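Local atomic coordinates of phosphate-binding protein pstS 2 (Streptococcus pneumoniae, PDB entry 4H1X), a protein that probably serves as the extracellular solute-binding component of the PstSACB ABC transporter, capturing phosphate for import across the cell membrane. Residues V13-N18 against A48-S53; G24-I29 against I232-N237. One frame throughout, in Å; residues are numbered along the deposited sequence. Where two conformers were deposited one is given.

Contact 1 of 2, residues V13-N18 against A48-S53; sequences VISREN and AVIQNS
Ser-15 lies between Val-49 and Gln-51 as two parallel strands of a periplasmic-binding-protein domain pair: its N reaches Val-49 O at 2.8 Å, nearly straight at 171°, and its O accepts from Gln-51 N at 2.9 Å. Val-49 N gives a third bond, to Val-13 O at 3.0 Å. On one face of the sheet Ile-14 CD1 touches Val-49 CG2 at 3.5 Å, and Ile-14 CG2 lies alongside Gln-51 CG. The other face has Ile-50, where CG1 anti to the carbonyl carbon (chi1 -53°) and a bend at chi2 (-59°) together bring CD1 to 3.8 Å from Ser-15 CB.

Beyond Ser-15 the pairing weakens: Glu-17 N to Gln-51 O is a weak, bent hydrogen bond. Here the Arg-16 side chain, bent at chi2 and chi3, lays its guanidinium over Ser-53, with Ser-53 CA above its centre. Helix 54-63 follows, and Ser-53 caps it through OG to Gly-56 N. Arg-16 NH2 also bonds a citrate, probably from the crystallisation liquor. Glu-17 helps to fix the guanidinium's rotation, gripped side-on: NE meets OE1 at 2.8 Å and NH2 meets OE2 at 3.2 Å, both oxygens using syn lone pairs close to the guanidinium plane.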
loop_
_atom_site.group_PDB
_atom_site.type_symbol
_atom_site.label_atom_id
_atom_site.label_comp_id
_atom_site.label_asym_id
_atom_site.label_seq_id
_atom_site.Cartn_x
_atom_site.Cartn_y
_atom_site.Cartn_z
ATOM N N VAL A 13 -11.735 -12.747 13.459
ATOM C CA VAL A 13 -10.967 -11.651 12.878
ATOM C C VAL A 13 -9.541 -12.140 12.580
ATOM O O VAL A 13 -8.848 -12.640 13.470
ATOM C CB VAL A 13 -10.972 -10.412 13.823
ATOM C CG1 VAL A 13 -10.108 -9.287 13.272
ATOM C CG2 VAL A 13 -12.418 -9.922 14.084
ATOM N N ILE A 14 -9.119 -12.008 11.335
ATOM C CA ILE A 14 -7.755 -12.355 10.920
ATOM C C ILE A 14 -6.972 -11.060 10.814
ATOM O O ILE A 14 -7.310 -10.226 9.977
ATOM C CB ILE A 14 -7.694 -13.157 9.571
ATOM C CG1 ILE A 14 -8.667 -14.382 9.510
ATOM C CG2 ILE A 14 -6.237 -13.545 9.208
ATOM C CD1 ILE A 14 -8.580 -15.384 10.607
ATOM N N SER A 15 -5.943 -10.889 11.648
ATOM C CA SER A 15 -5.094 -9.696 11.593
ATOM C C SER A 15 -3.748 -10.038 10.957
ATOM O O SER A 15 -3.291 -11.183 11.050
ATOM C CB SER A 15 -4.870 -9.146 13.000
ATOM O OG SER A 15 -3.851 -8.160 13.008
ATOM N N ARG A 16 -3.086 -9.043 10.339
ATOM C CA ARG A 16 -1.728 -9.261 9.876
ATOM C C ARG A 16 -0.796 -9.129 11.095
ATOM O O ARG A 16 -1.231 -8.657 12.148
ATOM C CB ARG A 16 -1.364 -8.291 8.730
ATOM C CG ARG A 16 -1.859 -8.803 7.371
ATOM C CD ARG A 16 -1.130 -10.084 6.881
ATOM N NE ARG A 16 0.321 -9.888 6.829
ATOM C CZ ARG A 16 0.951 -9.249 5.851
ATOM N NH1 ARG A 16 0.278 -8.811 4.793
ATOM N NH2 ARG A 16 2.255 -9.043 5.920
ATOM N N GLU A 17 0.453 -9.614 10.983
ATOM C CA GLU A 17 1.411 -9.571 12.091
ATOM C C GLU A 17 1.796 -8.136 12.451
ATOM O O GLU A 17 1.672 -7.240 11.630
ATOM C CB GLU A 17 2.671 -10.401 11.753
ATOM C CG GLU A 17 3.660 -9.745 10.795
ATOM C CD GLU A 17 3.272 -9.676 9.332
ATOM O OE1 GLU A 17 2.151 -10.108 8.978
ATOM O OE2 GLU A 17 4.094 -9.169 8.535
ATOM N N ASN A 18 2.219 -7.927 13.702
ATOM C CA ASN A 18 2.661 -6.620 14.191
ATOM C C ASN A 18 3.826 -6.116 13.334
ATOM O O ASN A 18 4.746 -6.882 13.048
ATOM C CB ASN A 18 3.114 -6.767 15.643
ATOM C CG ASN A 18 3.333 -5.462 16.336
ATOM O OD1 ASN A 18 4.330 -4.771 16.106
ATOM N ND2 ASN A 18 2.414 -5.113 17.223
ATOM N N ALA A 48 -8.319 -11.389 17.843
ATOM C CA ALA A 48 -7.868 -11.633 16.467
ATOM C C ALA A 48 -6.673 -12.574 16.398
ATOM O O ALA A 48 -5.748 -12.485 17.205
ATOM C CB ALA A 48 -7.530 -10.321 15.767
ATOM N N VAL A 49 -6.719 -13.518 15.458
ATOM C CA VAL A 49 -5.580 -14.424 15.239
ATOM C C VAL A 49 -4.695 -13.772 14.180
ATOM O O VAL A 49 -5.157 -12.929 13.406
ATOM C CB VAL A 49 -5.975 -15.884 14.892
ATOM C CG1 VAL A 49 -6.738 -16.530 16.054
ATOM C CG2 VAL A 49 -6.795 -15.939 13.590
ATOM N N ILE A 50 -3.438 -14.171 14.121
ATOM C CA ILE A 50 -2.464 -13.543 13.224
ATOM C C ILE A 50 -2.074 -14.426 12.049
ATOM O O ILE A 50 -1.791 -15.630 12.222
ATOM C CB ILE A 50 -1.193 -13.196 14.068
ATOM C CG1 ILE A 50 -1.528 -12.371 15.342
ATOM C CG2 ILE A 50 -0.072 -12.572 13.214
ATOM C CD1 ILE A 50 -2.259 -10.970 15.128
ATOM N N GLN A 51 -1.935 -13.779 10.878
ATOM C CA GLN A 51 -1.399 -14.370 9.652
ATOM C C GLN A 51 -0.218 -13.471 9.213
ATOM O O GLN A 51 -0.294 -12.247 9.304
ATOM C CB GLN A 51 -2.464 -14.593 8.586
ATOM C CG GLN A 51 -3.312 -15.846 8.906
ATOM C CD GLN A 51 -2.570 -17.156 8.699
ATOM O OE1 GLN A 51 -1.542 -17.258 7.995
ATOM N NE2 GLN A 51 -3.102 -18.198 9.276
ATOM N N ASN A 52 0.880 -14.108 8.804
ATOM C CA ASN A 52 2.154 -13.452 8.484
ATOM C C ASN A 52 2.272 -12.939 7.044
ATOM O O ASN A 52 3.291 -12.306 6.708
ATOM C CB ASN A 52 3.299 -14.430 8.758
ATOM C CG ASN A 52 3.149 -15.728 8.014
ATOM O OD1 ASN A 52 2.265 -16.531 8.314
ATOM N ND2 ASN A 52 3.960 -15.928 6.989
ATOM N N SER A 53 1.276 -13.208 6.183
ATOM C CA SER A 53 1.345 -12.778 4.777
ATOM C C SER A 53 -0.025 -12.680 4.136
ATOM O O SER A 53 -0.997 -13.212 4.683
ATOM C CB SER A 53 2.175 -13.776 3.967
ATOM O OG SER A 53 1.568 -15.061 4.006
#

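Contact 2 of 2, residues G24-I29 against I232-N237; sequences GAFTEI and IAVVVN
Ile-232 reaches from its strand to helix 24-29 by its outer methyl, and everything that passes between the two segments is apolar. CD1 of Ile-232 lies 3.9 Å from Ala-25 CB and 4.3 Å from Ile-29 CD1, two residues one turn apart whose CB atoms both face the strand. The same methyl is 4.0 Å from Phe-26 N, so it rests against the helix backbone as well as its side chains. The extended outer part of Ile-232 (chi2 164°) carries CD1 that far.

Aromatic packing forms the second group. Phe-26 swings its ring away from its own N (chi1 -180°), which lets it span Ile-232 and Val-234. CD1 of the ring meets Ile-232 CG2 at 4.2 Å, while CE1 meets Val-234 CG2 at 4.0 Å; both methyls come at an oblique angle to the ring. The valine side chain runs at about a right angle to that of Phe-26, whereas the isoleucine crosses it more slantwise.

The backbones stay well apart: the segment axes come no closer than 10.5 Å and run at 83° to each other. The helix uses its backbone groups internally, as in Ile-29 N to Ala-25 O at 2.9 Å; those of the strand pair with neighbouring chain, as Ala-233 does with Ile-71. This is helix-on-sheet packing in the alpha/beta fold of a periplasmic binding protein, with just 166 Å² buried.

Around it the Phe-26 ring also stacks on Tyr-70 and meets Phe-254 edge-to-face, extending an aromatic cluster. Strand 223-236 pairs antiparallel with strands 67-72 and 81-85; Ile-232 touches Tyr-70 of the former, and Val-234 touches Leu-83 of the latter. Through Phe-26, which reaches Ile-232, Val-234 and Tyr-70, helix 21-30 lies against the mixed sheet.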
loop_
_atom_site.group_PDB
_atom_site.type_symbol
_atom_site.label_atom_id
_atom_site.label_comp_id
_atom_site.label_asym_id
_atom_site.label_seq_id
_atom_site.Cartn_x
_atom_site.Cartn_y
_atom_site.Cartn_z
ATOM N N GLY A 24 -0.631 -1.563 9.250
ATOM C CA GLY A 24 -0.458 -0.153 9.594
ATOM C C GLY A 24 -1.428 0.716 8.820
ATOM O O GLY A 24 -2.107 1.559 9.400
ATOM N N ALA A 25 -1.519 0.481 7.511
ATOM C CA ALA A 25 -2.416 1.240 6.635
ATOM C C ALA A 25 -3.879 0.995 7.000
ATOM O O ALA A 25 -4.638 1.952 7.196
ATOM C CB ALA A 25 -2.170 0.853 5.198
ATOM N N PHE A 26 -4.274 -0.286 7.093
ATOM C CA PHE A 26 -5.644 -0.668 7.426
ATOM C C PHE A 26 -6.104 -0.033 8.737
ATOM O O PHE A 26 -7.154 0.594 8.769
ATOM C CB PHE A 26 -5.790 -2.203 7.508
ATOM C CG PHE A 26 -7.205 -2.621 7.840
ATOM C CD1 PHE A 26 -8.190 -2.655 6.854
ATOM C CD2 PHE A 26 -7.561 -2.966 9.144
ATOM C CE1 PHE A 26 -9.506 -3.046 7.161
ATOM C CE2 PHE A 26 -8.880 -3.334 9.455
ATOM C CZ PHE A 26 -9.847 -3.353 8.465
ATOM N N THR A 27 -5.329 -0.202 9.810
ATOM C CA THR A 27 -5.706 0.325 11.117
ATOM C C THR A 27 -5.723 1.865 11.120
ATOM O O THR A 27 -6.585 2.442 11.773
ATOM C CB THR A 27 -4.817 -0.243 12.228
ATOM O OG1 THR A 27 -3.467 0.129 11.981
ATOM C CG2 THR A 27 -4.953 -1.782 12.371
ATOM N N GLU A 28 -4.815 2.518 10.370
ATOM C CA GLU A 28 -4.827 3.990 10.272
ATOM C C GLU A 28 -6.102 4.475 9.531
ATOM O O GLU A 28 -6.824 5.336 10.040
ATOM C CB GLU A 28 -3.560 4.510 9.566
ATOM C CG GLU A 28 -3.505 6.025 9.383
ATOM C CD GLU A 28 -3.645 6.863 10.642
ATOM O OE1 GLU A 28 -2.964 6.555 11.649
ATOM O OE2 GLU A 28 -4.430 7.840 10.613
ATOM N N ILE A 29 -6.356 3.928 8.333
ATOM C CA ILE A 29 -7.494 4.331 7.496
ATOM C C ILE A 29 -8.858 4.105 8.203
ATOM O O ILE A 29 -9.727 4.981 8.133
ATOM C CB ILE A 29 -7.448 3.639 6.092
ATOM C CG1 ILE A 29 -6.169 4.053 5.311
ATOM C CG2 ILE A 29 -8.706 3.991 5.261
ATOM C CD1 ILE A 29 -5.774 3.071 4.168
ATOM N N ILE A 232 -6.978 -1.798 -0.522
ATOM C CA ILE A 232 -7.072 -2.874 0.459
ATOM C C ILE A 232 -8.480 -3.470 0.345
ATOM O O ILE A 232 -9.466 -2.734 0.378
ATOM C CB ILE A 232 -6.738 -2.394 1.893
ATOM C CG1 ILE A 232 -5.253 -1.944 2.013
ATOM C CG2 ILE A 232 -7.081 -3.480 2.939
ATOM C CD1 ILE A 232 -4.943 -1.098 3.251
ATOM N N ALA A 233 -8.561 -4.777 0.148
ATOM C CA ALA A 233 -9.823 -5.508 0.079
ATOM C C ALA A 233 -10.080 -6.159 1.423
ATOM O O ALA A 233 -9.151 -6.744 2.016
ATOM C CB ALA A 233 -9.758 -6.582 -1.012
ATOM N N VAL A 234 -11.311 -6.067 1.892
ATOM C CA VAL A 234 -11.776 -6.745 3.108
ATOM C C VAL A 234 -12.439 -8.001 2.611
ATOM O O VAL A 234 -13.407 -7.918 1.831
ATOM C CB VAL A 234 -12.707 -5.868 3.972
ATOM C CG1 VAL A 234 -13.201 -6.662 5.179
ATOM C CG2 VAL A 234 -11.989 -4.602 4.424
ATOM N N VAL A 235 -11.925 -9.151 3.013
ATOM C CA VAL A 235 -12.374 -10.401 2.431
ATOM C C VAL A 235 -13.009 -11.336 3.472
ATOM O O VAL A 235 -12.566 -11.408 4.625
ATOM C CB VAL A 235 -11.212 -11.122 1.673
ATOM C CG1 VAL A 235 -10.831 -10.370 0.392
ATOM C CG2 VAL A 235 -9.969 -11.334 2.562
ATOM N N VAL A 236 -14.027 -12.055 3.025
ATOM C CA VAL A 236 -14.777 -13.045 3.791
ATOM C C VAL A 236 -14.798 -14.365 3.004
ATOM O O VAL A 236 -14.398 -14.404 1.839
ATOM C CB VAL A 236 -16.221 -12.563 4.133
ATOM C CG1 VAL A 236 -16.200 -11.304 5.000
ATOM C CG2 VAL A 236 -17.065 -12.358 2.866
ATOM N N ASN A 237 -15.265 -15.434 3.647
ATOM C CA ASN A 237 -15.378 -16.725 2.996
ATOM C C ASN A 237 -16.500 -16.657 1.959
ATOM O O ASN A 237 -17.459 -15.914 2.153
ATOM C CB ASN A 237 -15.671 -17.785 4.051
ATOM C CG ASN A 237 -15.560 -19.190 3.527
ATOM O OD1 ASN A 237 -16.491 -19.734 2.941
ATOM N ND2 ASN A 237 -14.419 -19.810 3.755
#

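How the contacts relate
Contacts 1 and 2 lie on the same side of the chain's centre, their own centres 11 Å apart and their nearest atoms about 7 Å apart. Strand 12-16 and helix 21-30 are successive elements, so 13-18 and 24-29 lead from one contact into the other; both contacts reach the same sheet, where strand 67-72 pairs with strand 12-16 as well as with strand 223-236. Contact 1 is partly buried, and its 514 Å² combines parallel-strand backbone hydrogen bonds with apolar side-chain contacts, beside a salt bridge within 13-18. Contact 2 is buried, smaller and wholly apolar. Contact 1 joins parts close in sequence, whereas contact 2 spans more than 200 residues, bringing together early and late parts of the chain.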